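Local coordinates for protein MupZ (Pseudomonas fluorescens, PDB 6FXD) that probably acts as an epoxide hydrolase that helps form an oxygen heterocycle during biosynthesis of the antibiotic mupirocin, at residues A[22-33]-A[98-109]; A[77-85]-A[112-122]. One frame throughout, in Å; residues are numbered along the deposited sequence.

Contact 1 of 2, residues A[22-33]-A[98-109]; sequences RTCMAMPYFEIP and LASIVRYEVHGP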
loop_
_atom_site.group_PDB
_atom_site.type_symbol
_atom_site.label_atom_id
_atom_site.label_comp_id
_atom_site.label_asym_id
_atom_site.label_seq_id
_atom_site.Cartn_x
_atom_site.Cartn_y
_atom_site.Cartn_z
ATOM N N ARG A 22 -5.047 5.237 -8.268
ATOM C CA ARG A 22 -5.853 6.435 -8.068
ATOM C C ARG A 22 -7.309 6.252 -8.480
ATOM O O ARG A 22 -8.113 7.155 -8.244
ATOM C CB ARG A 22 -5.247 7.619 -8.831
ATOM C CG ARG A 22 -3.781 7.865 -8.489
ATOM C CD ARG A 22 -3.653 8.372 -7.070
ATOM N NE ARG A 22 -2.631 7.664 -6.295
ATOM C CZ ARG A 22 -1.374 8.078 -6.138
ATOM N NH1 ARG A 22 -0.964 9.201 -6.706
ATOM N NH2 ARG A 22 -0.526 7.359 -5.407
ATOM N N THR A 23 -7.649 5.111 -9.078
ATOM C CA THR A 23 -8.990 4.860 -9.599
ATOM C C THR A 23 -10.050 5.087 -8.529
ATOM O O THR A 23 -9.898 4.663 -7.379
ATOM C CB THR A 23 -9.056 3.395 -10.036
ATOM O OG1 THR A 23 -7.846 3.057 -10.725
ATOM C CG2 THR A 23 -10.240 3.143 -10.946
ATOM N N CYS A 24 -11.135 5.754 -8.914
ATOM C CA CYS A 24 -12.298 5.957 -8.065
ATOM C C CYS A 24 -13.528 5.400 -8.757
ATOM O O CYS A 24 -13.655 5.480 -9.987
ATOM C CB CYS A 24 -12.520 7.441 -7.794
ATOM S SG CYS A 24 -11.209 8.171 -6.807
ATOM N N MET A 25 -14.443 4.836 -7.975
ATOM C CA MET A 25 -15.680 4.269 -8.497
ATOM C C MET A 25 -16.860 4.917 -7.788
ATOM O O MET A 25 -16.872 5.012 -6.556
ATOM C CB MET A 25 -15.729 2.755 -8.287
ATOM C CG MET A 25 -16.982 2.091 -8.904
ATOM S SD MET A 25 -17.074 0.288 -8.638
ATOM C CE MET A 25 -17.218 0.175 -6.834
ATOM N N ALA A 26 -17.837 5.384 -8.563
ATOM C CA ALA A 26 -19.075 5.931 -8.030
ATOM C C ALA A 26 -20.212 4.985 -8.385
ATOM O O ALA A 26 -20.237 4.422 -9.486
ATOM C CB ALA A 26 -19.367 7.303 -8.629
ATOM N N MET A 27 -21.146 4.788 -7.457
ATOM C CA MET A 27 -22.290 3.906 -7.688
ATOM C C MET A 27 -23.564 4.546 -7.156
ATOM O O MET A 27 -23.879 4.410 -5.964
ATOM C CB MET A 27 -22.098 2.541 -7.028
ATOM C CG MET A 27 -20.886 1.768 -7.537
ATOM S SD MET A 27 -20.869 0.048 -7.060
ATOM C CE MET A 27 -20.805 0.215 -5.260
ATOM N N PRO A 28 -24.323 5.239 -7.995
ATOM C CA PRO A 28 -25.691 5.602 -7.615
ATOM C C PRO A 28 -26.634 4.422 -7.778
ATOM O O PRO A 28 -26.515 3.642 -8.728
ATOM C CB PRO A 28 -26.047 6.677 -8.639
ATOM C CG PRO A 28 -25.250 6.268 -9.849
ATOM C CD PRO A 28 -23.949 5.744 -9.327
ATOM N N TYR A 29 -27.559 4.286 -6.822
ATOM C CA TYR A 29 -28.640 3.307 -6.855
ATOM C C TYR A 29 -29.942 4.079 -7.022
ATOM O O TYR A 29 -30.198 5.032 -6.273
ATOM C CB TYR A 29 -28.685 2.459 -5.567
ATOM C CG TYR A 29 -27.533 1.494 -5.464
ATOM C CD1 TYR A 29 -26.275 1.946 -5.108
ATOM C CD2 TYR A 29 -27.695 0.130 -5.736
ATOM C CE1 TYR A 29 -25.197 1.055 -4.975
ATOM C CE2 TYR A 29 -26.621 -0.758 -5.632
ATOM C CZ TYR A 29 -25.380 -0.285 -5.246
ATOM O OH TYR A 29 -24.309 -1.144 -5.150
ATOM N N PHE A 30 -30.755 3.670 -7.989
ATOM C CA PHE A 30 -31.959 4.396 -8.374
ATOM C C PHE A 30 -33.205 3.614 -7.989
ATOM O O PHE A 30 -33.269 2.396 -8.186
ATOM C CB PHE A 30 -32.014 4.648 -9.883
ATOM C CG PHE A 30 -30.810 5.349 -10.430
ATOM C CD1 PHE A 30 -29.684 4.645 -10.829
ATOM C CD2 PHE A 30 -30.817 6.730 -10.613
ATOM C CE1 PHE A 30 -28.580 5.291 -11.355
ATOM C CE2 PHE A 30 -29.712 7.380 -11.152
ATOM C CZ PHE A 30 -28.595 6.661 -11.511
ATOM N N GLU A 31 -34.196 4.319 -7.459
ATOM C CA GLU A 31 -35.540 3.787 -7.303
ATOM C C GLU A 31 -36.343 4.350 -8.471
ATOM O O GLU A 31 -36.566 5.557 -8.530
ATOM C CB GLU A 31 -36.135 4.223 -5.964
ATOM C CG GLU A 31 -37.501 3.617 -5.692
ATOM C CD GLU A 31 -38.058 3.977 -4.334
ATOM O OE1 GLU A 31 -37.286 3.971 -3.351
ATOM O OE2 GLU A 31 -39.275 4.264 -4.256
ATOM N N ILE A 32 -36.773 3.486 -9.382
ATOM C CA ILE A 32 -37.421 3.894 -10.632
ATOM C C ILE A 32 -38.876 3.434 -10.571
ATOM O O ILE A 32 -39.125 2.222 -10.513
ATOM C CB ILE A 32 -36.713 3.277 -11.847
ATOM C CG1 ILE A 32 -35.196 3.506 -11.782
ATOM C CG2 ILE A 32 -37.278 3.873 -13.142
ATOM C CD1 ILE A 32 -34.407 2.585 -12.666
ATOM N N PRO A 33 -39.859 4.338 -10.564
ATOM C CA PRO A 33 -41.257 3.900 -10.691
ATOM C C PRO A 33 -41.438 3.036 -11.930
ATOM O O PRO A 33 -40.850 3.300 -12.980
ATOM C CB PRO A 33 -42.041 5.216 -10.807
ATOM C CG PRO A 33 -41.157 6.244 -10.179
ATOM C CD PRO A 33 -39.742 5.804 -10.461
ATOM N N LEU A 98 -37.343 11.014 -13.629
ATOM C CA LEU A 98 -37.658 9.612 -13.883
ATOM C C LEU A 98 -37.390 8.696 -12.695
ATOM O O LEU A 98 -37.911 7.575 -12.670
ATOM C CB LEU A 98 -36.877 9.114 -15.107
ATOM C CG LEU A 98 -37.306 9.796 -16.400
ATOM C CD1 LEU A 98 -36.474 9.224 -17.521
ATOM C CD2 LEU A 98 -38.803 9.599 -16.638
ATOM N N ALA A 99 -36.581 9.131 -11.741
ATOM C CA ALA A 99 -36.183 8.253 -10.653
ATOM C C ALA A 99 -35.649 9.099 -9.509
ATOM O O ALA A 99 -35.447 10.306 -9.646
ATOM C CB ALA A 99 -35.118 7.264 -11.128
ATOM N N SER A 100 -35.420 8.449 -8.374
ATOM C CA SER A 100 -34.715 9.085 -7.273
ATOM C C SER A 100 -33.499 8.246 -6.909
ATOM O O SER A 100 -33.500 7.020 -7.065
ATOM C CB SER A 100 -35.623 9.300 -6.056
ATOM O OG SER A 100 -36.213 8.088 -5.642
ATOM N N ILE A 101 -32.441 8.914 -6.476
ATOM C CA ILE A 101 -31.239 8.219 -6.031
ATOM C C ILE A 101 -31.391 7.958 -4.541
ATOM O O ILE A 101 -31.566 8.898 -3.755
ATOM C CB ILE A 101 -29.973 9.031 -6.334
ATOM C CG1 ILE A 101 -29.722 9.009 -7.845
ATOM C CG2 ILE A 101 -28.775 8.406 -5.634
ATOM C CD1 ILE A 101 -28.577 9.878 -8.328
ATOM N N VAL A 102 -31.371 6.679 -4.166
ATOM C CA VAL A 102 -31.580 6.279 -2.776
ATOM C C VAL A 102 -30.293 5.889 -2.062
ATOM O O VAL A 102 -30.297 5.800 -0.828
ATOM C CB VAL A 102 -32.627 5.155 -2.660
ATOM C CG1 VAL A 102 -33.992 5.669 -3.114
ATOM C CG2 VAL A 102 -32.208 3.931 -3.479
ATOM N N ARG A 103 -29.213 5.639 -2.789
ATOM C CA ARG A 103 -27.904 5.359 -2.213
ATOM C C ARG A 103 -26.875 5.881 -3.205
ATOM O O ARG A 103 -27.092 5.801 -4.413
ATOM C CB ARG A 103 -27.677 3.851 -1.980
ATOM C CG ARG A 103 -26.594 3.553 -0.940
ATOM C CD ARG A 103 -25.955 2.149 -1.020
ATOM N NE ARG A 103 -26.846 1.110 -1.519
ATOM C CZ ARG A 103 -26.466 -0.111 -1.900
ATOM N NH1 ARG A 103 -25.191 -0.483 -1.842
ATOM N NH2 ARG A 103 -27.367 -0.964 -2.344
ATOM N N TYR A 104 -25.782 6.451 -2.706
ATOM C CA TYR A 104 -24.708 6.925 -3.579
ATOM C C TYR A 104 -23.382 6.619 -2.889
ATOM O O TYR A 104 -23.043 7.239 -1.875
ATOM C CB TYR A 104 -24.862 8.416 -3.904
ATOM C CG TYR A 104 -23.825 8.935 -4.868
ATOM C CD1 TYR A 104 -23.854 8.575 -6.208
ATOM C CD2 TYR A 104 -22.804 9.776 -4.435
ATOM C CE1 TYR A 104 -22.902 9.045 -7.096
ATOM C CE2 TYR A 104 -21.847 10.248 -5.309
ATOM C CZ TYR A 104 -21.904 9.885 -6.642
ATOM O OH TYR A 104 -20.956 10.347 -7.519
ATOM N N GLU A 105 -22.638 5.668 -3.436
ATOM C CA GLU A 105 -21.377 5.231 -2.848
ATOM C C GLU A 105 -20.209 5.692 -3.702
ATOM O O GLU A 105 -20.286 5.701 -4.929
ATOM C CB GLU A 105 -21.294 3.707 -2.761
ATOM C CG GLU A 105 -22.366 3.115 -1.928
ATOM C CD GLU A 105 -22.197 1.619 -1.695
ATOM O OE1 GLU A 105 -21.165 1.026 -2.101
ATOM O OE2 GLU A 105 -23.127 1.032 -1.120
ATOM N N VAL A 106 -19.107 6.041 -3.047
ATOM C CA VAL A 106 -17.881 6.418 -3.735
ATOM C C VAL A 106 -16.754 5.615 -3.108
ATOM O O VAL A 106 -16.547 5.688 -1.892
ATOM C CB VAL A 106 -17.600 7.926 -3.626
ATOM C CG1 VAL A 106 -16.297 8.252 -4.321
ATOM C CG2 VAL A 106 -18.742 8.732 -4.266
ATOM N N HIS A 107 -16.023 4.863 -3.926
ATOM C CA HIS A 107 -14.923 4.021 -3.468
ATOM C C HIS A 107 -13.626 4.472 -4.114
ATOM O O HIS A 107 -13.593 4.750 -5.314
ATOM C CB HIS A 107 -15.150 2.564 -3.871
ATOM C CG HIS A 107 -16.395 1.960 -3.306
ATOM N ND1 HIS A 107 -16.366 0.883 -2.442
ATOM C CD2 HIS A 107 -17.700 2.275 -3.470
ATOM C CE1 HIS A 107 -17.603 0.550 -2.116
ATOM N NE2 HIS A 107 -18.429 1.388 -2.714
ATOM N N GLY A 108 -12.552 4.503 -3.330
ATOM C CA GLY A 108 -11.258 4.903 -3.833
ATOM C C GLY A 108 -10.272 5.135 -2.707
ATOM O O GLY A 108 -10.637 5.046 -1.533
ATOM N N PRO A 109 -9.016 5.430 -3.036
ATOM C CA PRO A 109 -8.017 5.649 -1.980
ATOM C C PRO A 109 -8.267 6.955 -1.236
ATOM O O PRO A 109 -8.878 7.897 -1.753
ATOM C CB PRO A 109 -6.687 5.691 -2.740
ATOM C CG PRO A 109 -7.071 6.163 -4.121
ATOM C CD PRO A 109 -8.441 5.578 -4.390
HETATM O O HOH W 1 -38.683 7.543 -7.321
#
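Strands 24-31 and 100-108 are antiparallel neighbours in the middle of the five-stranded sheet. Tyr29 and Arg103 form a hydrogen-bonded pair, and the guanidinium lies flat over one face of the tyrosine ring. Arg103 CZ sits 3.5 Å from the Tyr29 ring centroid, a cation-pi stack with planes 11° apart. Arg103 CG stands opposite the backbone N (chi1 -159°), and a bend at chi3 lays the group over the ring. In its own plane Arg103 NH1 donates to Glu105 OE2 at 2.7 Å, a salt bridge. The other carboxylate oxygen, Glu105 OE1, accepts from His107 NE2 at 2.8 Å on its anti lone pair, in the plane of the imidazole. Met27 CE lies 3.3 Å from that Glu105 OE1. Met25 CE covers one face of the His107 imidazole, a CH-pi contact 4.2 Å from the ring centroid. This polar row faces the second subunit: Glu105 OE1 also bonds Tyr29 OH of the second subunit, and Arg103 NH2 reaches Glu105 OE2 there.

The two are the first and fourth strands of a ferredoxin-like fold, here with strand 126-135 added. Backbone bonds join them along their length, from Met25 with His107 to Glu31 with Ser100. A beta bulge interrupts the register between Tyr29 and Phe30, where Val102 N donates to Tyr29 O at 2.9 Å. The other sheet face is mainly apolar. There Pro28 CB meets the edge of the Tyr104 ring at CD1, 3.8 Å away, and the Phe30 and Ile101 side chains lie side by side, with CE2 of Phe30 against CG1 of Ile101.

Contact 2 of 2, residues A[77-85]-A[112-122]; sequences DAQGLLNHL and ELDKLRGPLAF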
loop_
_atom_site.group_PDB
_atom_site.type_symbol
_atom_site.label_atom_id
_atom_site.label_comp_id
_atom_site.label_asym_id
_atom_site.label_seq_id
_atom_site.Cartn_x
_atom_site.Cartn_y
_atom_site.Cartn_z
ATOM N N ASP A 77 -9.141 8.874 -11.802
ATOM C CA ASP A 77 -8.802 9.547 -10.550
ATOM C C ASP A 77 -9.996 10.397 -10.122
ATOM O O ASP A 77 -11.027 10.433 -10.799
ATOM C CB ASP A 77 -7.507 10.361 -10.680
ATOM C CG ASP A 77 -7.568 11.412 -11.790
ATOM O OD1 ASP A 77 -8.674 11.801 -12.218
ATOM O OD2 ASP A 77 -6.490 11.868 -12.224
ATOM N N ALA A 78 -9.840 11.096 -8.990
ATOM C CA ALA A 78 -10.935 11.898 -8.451
ATOM C C ALA A 78 -11.333 12.998 -9.422
ATOM O O ALA A 78 -12.521 13.308 -9.566
ATOM C CB ALA A 78 -10.522 12.503 -7.105
ATOM N N GLN A 79 -10.346 13.593 -10.096
ATOM C CA GLN A 79 -10.630 14.627 -11.083
ATOM C C GLN A 79 -11.543 14.112 -12.190
ATOM O O GLN A 79 -12.397 14.856 -12.684
ATOM C CB GLN A 79 -9.326 15.168 -11.668
ATOM C CG GLN A 79 -9.511 16.426 -12.517
ATOM C CD GLN A 79 -10.125 17.575 -11.744
ATOM O OE1 GLN A 79 -9.626 17.968 -10.692
ATOM N NE2 GLN A 79 -11.224 18.117 -12.263
ATOM N N GLY A 80 -11.394 12.847 -12.589
ATOM C CA GLY A 80 -12.298 12.299 -13.591
ATOM C C GLY A 80 -13.744 12.311 -13.133
ATOM O O GLY A 80 -14.655 12.596 -13.919
ATOM N N LEU A 81 -13.982 11.978 -11.863
ATOM C CA LEU A 81 -15.345 11.999 -11.338
ATOM C C LEU A 81 -15.882 13.425 -11.293
ATOM O O LEU A 81 -17.038 13.670 -11.659
ATOM C CB LEU A 81 -15.415 11.293 -9.970
ATOM C CG LEU A 81 -16.765 11.255 -9.236
ATOM C CD1 LEU A 81 -17.923 10.838 -10.143
ATOM C CD2 LEU A 81 -16.713 10.344 -7.999
ATOM N N LEU A 82 -15.050 14.383 -10.880
ATOM C CA LEU A 82 -15.482 15.775 -10.899
ATOM C C LEU A 82 -15.778 16.235 -12.323
ATOM O O LEU A 82 -16.742 16.978 -12.546
ATOM C CB LEU A 82 -14.444 16.665 -10.212
ATOM C CG LEU A 82 -14.195 16.276 -8.740
ATOM C CD1 LEU A 82 -13.090 17.097 -8.072
ATOM C CD2 LEU A 82 -15.498 16.316 -7.928
ATOM N N ASN A 83 -14.960 15.816 -13.299
ATOM C CA ASN A 83 -15.234 16.217 -14.677
ATOM C C ASN A 83 -16.566 15.661 -15.144
ATOM O O ASN A 83 -17.280 16.317 -15.913
ATOM C CB ASN A 83 -14.129 15.761 -15.633
ATOM C CG ASN A 83 -12.829 16.480 -15.417
ATOM O OD1 ASN A 83 -12.787 17.536 -14.793
ATOM N ND2 ASN A 83 -11.754 15.928 -15.969
ATOM N N HIS A 84 -16.912 14.447 -14.698
ATOM C CA HIS A 84 -18.192 13.849 -15.081
ATOM C C HIS A 84 -19.362 14.645 -14.522
ATOM O O HIS A 84 -20.365 14.875 -15.217
ATOM C CB HIS A 84 -18.261 12.409 -14.568
ATOM C CG HIS A 84 -19.595 11.756 -14.772
ATOM N ND1 HIS A 84 -20.057 11.386 -16.021
ATOM C CD2 HIS A 84 -20.553 11.382 -13.890
ATOM C CE1 HIS A 84 -21.247 10.824 -15.897
ATOM N NE2 HIS A 84 -21.567 10.803 -14.615
ATOM N N LEU A 85 -19.251 15.060 -13.260
ATOM C CA LEU A 85 -20.276 15.876 -12.622
ATOM C C LEU A 85 -20.578 17.116 -13.450
ATOM O O LEU A 85 -21.746 17.462 -13.652
ATOM C CB LEU A 85 -19.781 16.283 -11.234
ATOM C CG LEU A 85 -20.800 16.368 -10.107
ATOM C CD1 LEU A 85 -21.262 14.967 -9.779
ATOM C CD2 LEU A 85 -20.174 17.026 -8.890
ATOM N N GLU A 112 -7.461 10.438 -2.830
ATOM C CA GLU A 112 -8.375 10.898 -3.868
ATOM C C GLU A 112 -9.746 11.234 -3.295
ATOM O O GLU A 112 -10.369 12.220 -3.706
ATOM C CB GLU A 112 -8.489 9.845 -4.973
ATOM C CG GLU A 112 -7.202 9.611 -5.756
ATOM C CD GLU A 112 -6.739 10.848 -6.505
ATOM O OE1 GLU A 112 -7.514 11.355 -7.337
ATOM O OE2 GLU A 112 -5.609 11.329 -6.258
ATOM N N LEU A 113 -10.233 10.435 -2.340
ATOM C CA LEU A 113 -11.540 10.722 -1.761
ATOM C C LEU A 113 -11.534 12.043 -0.998
ATOM O O LEU A 113 -12.568 12.721 -0.932
ATOM C CB LEU A 113 -12.008 9.570 -0.870
ATOM C CG LEU A 113 -12.997 8.579 -1.510
ATOM C CD1 LEU A 113 -12.518 8.149 -2.889
ATOM C CD2 LEU A 113 -13.244 7.365 -0.624
ATOM N N ASP A 114 -10.391 12.418 -0.412
ATOM C CA ASP A 114 -10.273 13.734 0.212
ATOM C C ASP A 114 -10.626 14.853 -0.762
ATOM O O ASP A 114 -11.151 15.891 -0.344
ATOM C CB ASP A 114 -8.851 13.934 0.753
ATOM C CG ASP A 114 -8.578 13.123 2.016
ATOM O OD1 ASP A 114 -9.533 12.597 2.619
ATOM O OD2 ASP A 114 -7.395 13.010 2.403
ATOM N N LYS A 115 -10.345 14.667 -2.055
ATOM C CA LYS A 115 -10.667 15.675 -3.064
ATOM C C LYS A 115 -12.143 15.693 -3.430
ATOM O O LYS A 115 -12.586 16.648 -4.087
ATOM C CB LYS A 115 -9.824 15.449 -4.322
ATOM C CG LYS A 115 -8.314 15.427 -4.073
ATOM C CD LYS A 115 -7.550 14.933 -5.304
ATOM C CE LYS A 115 -6.059 14.798 -4.998
ATOM N NZ LYS A 115 -5.260 14.272 -6.145
ATOM N N LEU A 116 -12.907 14.685 -3.006
ATOM C CA LEU A 116 -14.308 14.542 -3.368
ATOM C C LEU A 116 -15.277 14.896 -2.246
ATOM O O LEU A 116 -16.450 15.153 -2.535
ATOM C CB LEU A 116 -14.580 13.093 -3.817
ATOM C CG LEU A 116 -13.805 12.601 -5.047
ATOM C CD1 LEU A 116 -14.022 11.122 -5.318
ATOM C CD2 LEU A 116 -14.168 13.447 -6.276
ATOM N N ARG A 117 -14.827 14.900 -0.981
ATOM C CA ARG A 117 -15.761 15.064 0.133
ATOM C C ARG A 117 -16.456 16.422 0.099
ATOM O O ARG A 117 -17.632 16.533 0.469
ATOM C CB ARG A 117 -15.059 14.811 1.471
ATOM C CG ARG A 117 -14.624 13.358 1.634
ATOM C CD ARG A 117 -13.937 13.089 2.964
ATOM N NE ARG A 117 -13.521 11.688 3.103
ATOM C CZ ARG A 117 -14.264 10.711 3.627
ATOM N NH1 ARG A 117 -15.483 10.959 4.084
ATOM N NH2 ARG A 117 -13.779 9.478 3.702
ATOM N N GLY A 118 -15.751 17.462 -0.335
ATOM C CA GLY A 118 -16.333 18.780 -0.473
ATOM C C GLY A 118 -17.292 18.882 -1.648
ATOM O O GLY A 118 -18.479 19.174 -1.475
ATOM N N PRO A 119 -16.792 18.648 -2.870
ATOM C CA PRO A 119 -17.664 18.759 -4.053
ATOM C C PRO A 119 -18.884 17.853 -4.045
ATOM O O PRO A 119 -19.916 18.235 -4.612
ATOM C CB PRO A 119 -16.726 18.419 -5.220
ATOM C CG PRO A 119 -15.358 18.639 -4.709
ATOM C CD PRO A 119 -15.387 18.411 -3.239
ATOM N N LEU A 120 -18.806 16.655 -3.461
ATOM C CA LEU A 120 -19.919 15.717 -3.503
ATOM C C LEU A 120 -20.791 15.757 -2.254
ATOM O O LEU A 120 -21.700 14.932 -2.126
ATOM C CB LEU A 120 -19.407 14.290 -3.734
ATOM C CG LEU A 120 -18.531 14.101 -4.973
ATOM C CD1 LEU A 120 -18.178 12.618 -5.150
ATOM C CD2 LEU A 120 -19.236 14.640 -6.193
ATOM N N ALA A 121 -20.537 16.688 -1.334
ATOM C CA ALA A 121 -21.279 16.694 -0.074
ATOM C C ALA A 121 -22.784 16.739 -0.315
ATOM O O ALA A 121 -23.561 16.132 0.433
ATOM C CB ALA A 121 -20.836 17.876 0.788
ATOM N N PHE A 122 -23.212 17.433 -1.375
ATOM C CA PHE A 122 -24.639 17.565 -1.658
ATOM C C PHE A 122 -25.301 16.228 -1.971
ATOM O O PHE A 122 -26.528 16.119 -1.866
ATOM C CB PHE A 122 -24.869 18.567 -2.792
ATOM C CG PHE A 122 -24.590 18.014 -4.169
ATOM C CD1 PHE A 122 -23.298 17.989 -4.673
ATOM C CD2 PHE A 122 -25.626 17.539 -4.963
ATOM C CE1 PHE A 122 -23.044 17.492 -5.940
ATOM C CE2 PHE A 122 -25.378 17.038 -6.235
ATOM C CZ PHE A 122 -24.090 17.020 -6.726
HETATM O O HOH W 2 -7.484 13.625 -9.048
#
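Ala78 N donates to Glu112 OE1 across the contact at 2.9 Å, on the anti lone pair of that oxygen. The bond joins the N-terminus of helix 78-94, second helix of the ferredoxin-like fold, to the segment that follows strand 100-108. Water bridges the same oxygen to Gln79 N. Glu112 OE1 thus serves one amide of the first turn directly and the next through water. Next to this bond Ala78 CB rests 3.9 Å from Leu116 CD2. The apolar row continues down the helix. Leu82 CD2 fits against both Leu116 CD2 and Pro119 CB, and Leu85 CD2 lies 3.7 Å from Leu120 CD2. Leu81 CD2 reaches Leu116 CD1 and Leu120 CD1 on the side toward Tyr104 and Val106 of the sheet. A bend in the Glu112 chain (chi2 -63°) brings its carboxylate back to the helix end, and Lys115 NZ holds the other oxygen, Glu112 OE2, in a salt bridge. With an alanine at Glu112, Ala78 N would probably lose its acceptor and Lys115 its counter-charge. Asp77 is the N-cap of the helix, its OD1 accepting from Gly80 N at 2.9 Å. At the end of segment 77-85 Leu85 CD2 meets the Phe122 ring at its edge, 4.1 Å from CE1.

Overall arrangement
Contact 1 lies close to the centre of the chain and contact 2 farther out, though both are only partly buried. Contact 1 pairs two sheet strands through eight backbone bonds, shifted once by a bulge. Contact 2 has one direct hydrogen bond between its segments and otherwise relies mainly on leucine packing. Their charged groups also differ in role: Arg103 and Glu105 of contact 1 engage the second subunit, whereas no other chain of the assembly touches contact 2. The two join on the sheet face that carries Ala26 and Val106. There Val106 CG1 packs on Leu116 CD1, and Cys24 SG touches Glu112 CB. Along the chain their segments alternate, with helix 78-94 leading into strand 100-108 and then helix 110-113.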